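Local coordinates for protein guanidinopropionase (Pseudomonas aeruginosa, PDB 3NIQ) that hydrolyses 3-guanidinopropanoate to beta-alanine and urea, using two manganese ions per subunit of a homohexamer, at residues 187-192 against 209-214. Sequence-based numbering, arbitrary orientation.
Sequences GIRGSV and IHMEEF
The R189 and M211 side chains run alongside each other in a common direction. R189 CB is 3.7 Å from M211 CB, and M211 CG rides along R189 CD at 4.0 Å. With chi1 at -168°, CG of M211 sits anti to N, and the chain then bends at chi2. This brings SD to 4.1 Å from G187 O and 4.2 Å from R189 NH1, oblique to the guanidinium plane. NH1 itself donates a bent hydrogen bond to G187 O. The guanidinium is tied further to backbone carbonyls, among them E256, V243 and I257. I188 and H210 meet at a slant on the other side of the backbone. The methyl CG2 of I188 touches H210 CD2 at 3.6 Å. The contact lies at the C-terminal side of two neighbouring parallel strands, 183-188 and 207-210, the latter outermost in the sheet within this chain. They belong to a beta-alpha-beta unit of the arginase alpha/beta fold. H210 is the N-cap residue of helix 211-230. Two backbone bonds join the segments. G187 N donates to I209 O at 2.9 Å, and M211 N, in the first turn of the helix, donates almost straight to I188 O at 2.7 Å. The I188 side chain also comes close to D148, a manganese ligand. E212 turns to a second subunit, with a hydrogen bond to H73 and a salt bridge to R270 of that chain.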
ATOM      1  N   GLY A 187     -26.266   2.466  14.494  1.00 19.82           N
ATOM      2  CA  GLY A 187     -24.892   1.998  14.411  1.00 19.14           C
ATOM      3  C   GLY A 187     -23.939   2.613  15.429  1.00 20.72           C
ATOM      4  O   GLY A 187     -22.759   2.267  15.442  1.00 21.12           O
ATOM      5  N   ILE A 188     -24.452   3.507  16.283  1.00 19.24           N
ATOM      6  CA  ILE A 188     -23.660   4.251  17.247  1.00 20.19           C
ATOM      7  C   ILE A 188     -22.820   3.338  18.145  1.00 20.84           C
ATOM      8  O   ILE A 188     -23.349   2.396  18.729  1.00 20.70           O
ATOM      9  CB  ILE A 188     -24.558   5.158  18.142  1.00 20.84           C
ATOM     10  CG1 ILE A 188     -25.563   5.968  17.295  1.00 22.01           C
ATOM     11  CG2 ILE A 188     -23.697   6.071  19.006  1.00 21.07           C
ATOM     12  CD1 ILE A 188     -24.935   6.947  16.316  1.00 23.54           C
ATOM     13  N   ARG A 189     -21.517   3.611  18.239  1.00 20.61           N
ATOM     14  CA  ARG A 189     -20.604   2.773  19.037  1.00 21.36           C
ATOM     15  C   ARG A 189     -19.229   3.420  19.305  1.00 21.92           C
ATOM     16  O   ARG A 189     -18.842   4.392  18.666  1.00 21.38           O
ATOM     17  CB  ARG A 189     -20.373   1.440  18.329  1.00 21.03           C
ATOM     18  CG  ARG A 189     -19.578   1.613  17.026  1.00 19.88           C
ATOM     19  CD  ARG A 189     -19.427   0.327  16.283  1.00 17.29           C
ATOM     20  NE  ARG A 189     -18.564   0.535  15.113  1.00 18.59           N
ATOM     21  CZ  ARG A 189     -19.006   0.977  13.940  1.00 16.39           C
ATOM     22  NH1 ARG A 189     -20.307   1.216  13.762  1.00 15.95           N
ATOM     23  NH2 ARG A 189     -18.160   1.135  12.933  1.00 17.76           N
ATOM     24  N   GLY A 190     -18.486   2.851  20.255  1.00 23.61           N
ATOM     25  CA  GLY A 190     -17.120   3.294  20.521  1.00 24.15           C
ATOM     26  C   GLY A 190     -17.029   4.148  21.760  1.00 25.53           C
ATOM     27  O   GLY A 190     -18.030   4.743  22.173  1.00 24.65           O
ATOM     28  N   SER A 191     -15.831   4.210  22.354  1.00 25.52           N
ATOM     29  CA  SER A 191     -15.623   4.995  23.581  1.00 27.77           C
ATOM     30  C   SER A 191     -16.120   6.442  23.427  1.00 29.46           C
ATOM     31  O   SER A 191     -16.150   7.001  22.313  1.00 28.82           O
ATOM     32  CB  SER A 191     -14.151   4.949  24.022  1.00 27.20           C
ATOM     33  OG  SER A 191     -13.298   5.323  22.956  1.00 27.46           O
ATOM     34  N   VAL A 192     -16.533   7.028  24.546  1.00 31.77           N
ATOM     35  CA  VAL A 192     -17.045   8.401  24.582  1.00 35.23           C
ATOM     36  C   VAL A 192     -16.295   9.226  25.629  1.00 37.80           C
ATOM     37  O   VAL A 192     -15.509   8.679  26.413  1.00 37.02           O
ATOM     38  CB  VAL A 192     -18.569   8.429  24.874  1.00 34.88           C
ATOM     39  CG1 VAL A 192     -19.346   7.833  23.694  1.00 36.03           C
ATOM     40  CG2 VAL A 192     -18.905   7.681  26.182  1.00 35.70           C
ATOM     41  N   ILE A 209     -30.283   4.005  17.953  1.00 20.78           N
ATOM     42  CA  ILE A 209     -30.075   2.563  17.953  1.00 22.04           C
ATOM     43  C   ILE A 209     -28.583   2.302  17.899  1.00 22.91           C
ATOM     44  O   ILE A 209     -27.979   2.223  16.820  1.00 22.19           O
ATOM     45  CB  ILE A 209     -30.842   1.872  16.816  1.00 22.02           C
ATOM     46  CG1 ILE A 209     -32.344   2.178  16.970  1.00 23.42           C
ATOM     47  CG2 ILE A 209     -30.572   0.367  16.812  1.00 23.11           C
ATOM     48  CD1 ILE A 209     -33.216   1.710  15.802  1.00 23.06           C
ATOM     49  N   HIS A 210     -27.988   2.205  19.088  1.00 22.96           N
ATOM     50  CA  HIS A 210     -26.580   1.823  19.227  1.00 23.50           C
ATOM     51  C   HIS A 210     -26.283   0.498  18.546  1.00 22.88           C
ATOM     52  O   HIS A 210     -27.173  -0.340  18.393  1.00 24.35           O
ATOM     53  CB  HIS A 210     -26.196   1.731  20.710  1.00 23.25           C
ATOM     54  CG  HIS A 210     -26.081   3.068  21.376  1.00 23.90           C
ATOM     55  ND1 HIS A 210     -27.162   3.724  21.913  1.00 26.11           N
ATOM     56  CD2 HIS A 210     -25.012   3.871  21.593  1.00 26.92           C
ATOM     57  CE1 HIS A 210     -26.771   4.873  22.435  1.00 24.99           C
ATOM     58  NE2 HIS A 210     -25.471   4.990  22.248  1.00 25.93           N
ATOM     59  N   MET A 211     -25.019   0.302  18.168  1.00 22.39           N
ATOM     60  CA  MET A 211     -24.586  -0.957  17.552  1.00 22.17           C
ATOM     61  C   MET A 211     -25.085  -2.176  18.324  1.00 21.66           C
ATOM     62  O   MET A 211     -25.548  -3.151  17.728  1.00 21.32           O
ATOM     63  CB  MET A 211     -23.056  -1.005  17.458  1.00 20.69           C
ATOM     64  CG  MET A 211     -22.571  -2.107  16.592  1.00 20.91           C
ATOM     65  SD  MET A 211     -22.938  -1.821  14.850  1.00 22.72           S
ATOM     66  CE  MET A 211     -22.681  -3.483  14.261  1.00 20.19           C
ATOM     67  N   GLU A 212     -24.993  -2.111  19.648  1.00 22.59           N
ATOM     68  CA  GLU A 212     -25.400  -3.236  20.503  1.00 23.47           C
ATOM     69  C   GLU A 212     -26.867  -3.561  20.300  1.00 23.59           C
ATOM     70  O   GLU A 212     -27.232  -4.728  20.159  1.00 23.82           O
ATOM     71  CB  GLU A 212     -25.125  -2.936  21.984  1.00 23.75           C
ATOM     72  CG  GLU A 212     -23.644  -2.863  22.369  1.00 25.72           C
ATOM     73  CD  GLU A 212     -22.904  -1.631  21.805  1.00 28.53           C
ATOM     74  OE1 GLU A 212     -23.520  -0.546  21.645  1.00 28.70           O
ATOM     75  OE2 GLU A 212     -21.692  -1.757  21.527  1.00 30.15           O
ATOM     76  N   GLU A 213     -27.702  -2.527  20.240  1.00 23.60           N
ATOM     77  CA  GLU A 213     -29.157  -2.729  20.081  1.00 24.83           C
ATOM     78  C   GLU A 213     -29.515  -3.176  18.660  1.00 24.86           C
ATOM     79  O   GLU A 213     -30.428  -3.989  18.461  1.00 26.06           O
ATOM     80  CB  GLU A 213     -29.948  -1.467  20.473  1.00 24.66           C
ATOM     81  CG  GLU A 213     -31.479  -1.682  20.400  1.00 25.26           C
ATOM     82  CD  GLU A 213     -32.299  -0.452  20.761  1.00 26.22           C
ATOM     83  OE1 GLU A 213     -31.754   0.686  20.799  1.00 24.92           O
ATOM     84  OE2 GLU A 213     -33.501  -0.630  21.015  1.00 26.31           O
ATOM     85  N   PHE A 214     -28.762  -2.681  17.677  1.00 23.67           N
ATOM     86  CA  PHE A 214     -28.890  -3.161  16.315  1.00 22.77           C
ATOM     87  C   PHE A 214     -28.627  -4.656  16.226  1.00 23.49           C
ATOM     88  O   PHE A 214     -29.342  -5.384  15.530  1.00 22.78           O
ATOM     89  CB  PHE A 214     -27.929  -2.430  15.374  1.00 23.02           C
ATOM     90  CG  PHE A 214     -27.785  -3.095  14.026  1.00 23.84           C
ATOM     91  CD1 PHE A 214     -28.902  -3.316  13.229  1.00 23.50           C
ATOM     92  CD2 PHE A 214     -26.533  -3.525  13.565  1.00 24.85           C
ATOM     93  CE1 PHE A 214     -28.794  -3.929  11.985  1.00 22.69           C
ATOM     94  CE2 PHE A 214     -26.410  -4.139  12.303  1.00 24.40           C
ATOM     95  CZ  PHE A 214     -27.542  -4.342  11.514  1.00 22.19           C
TER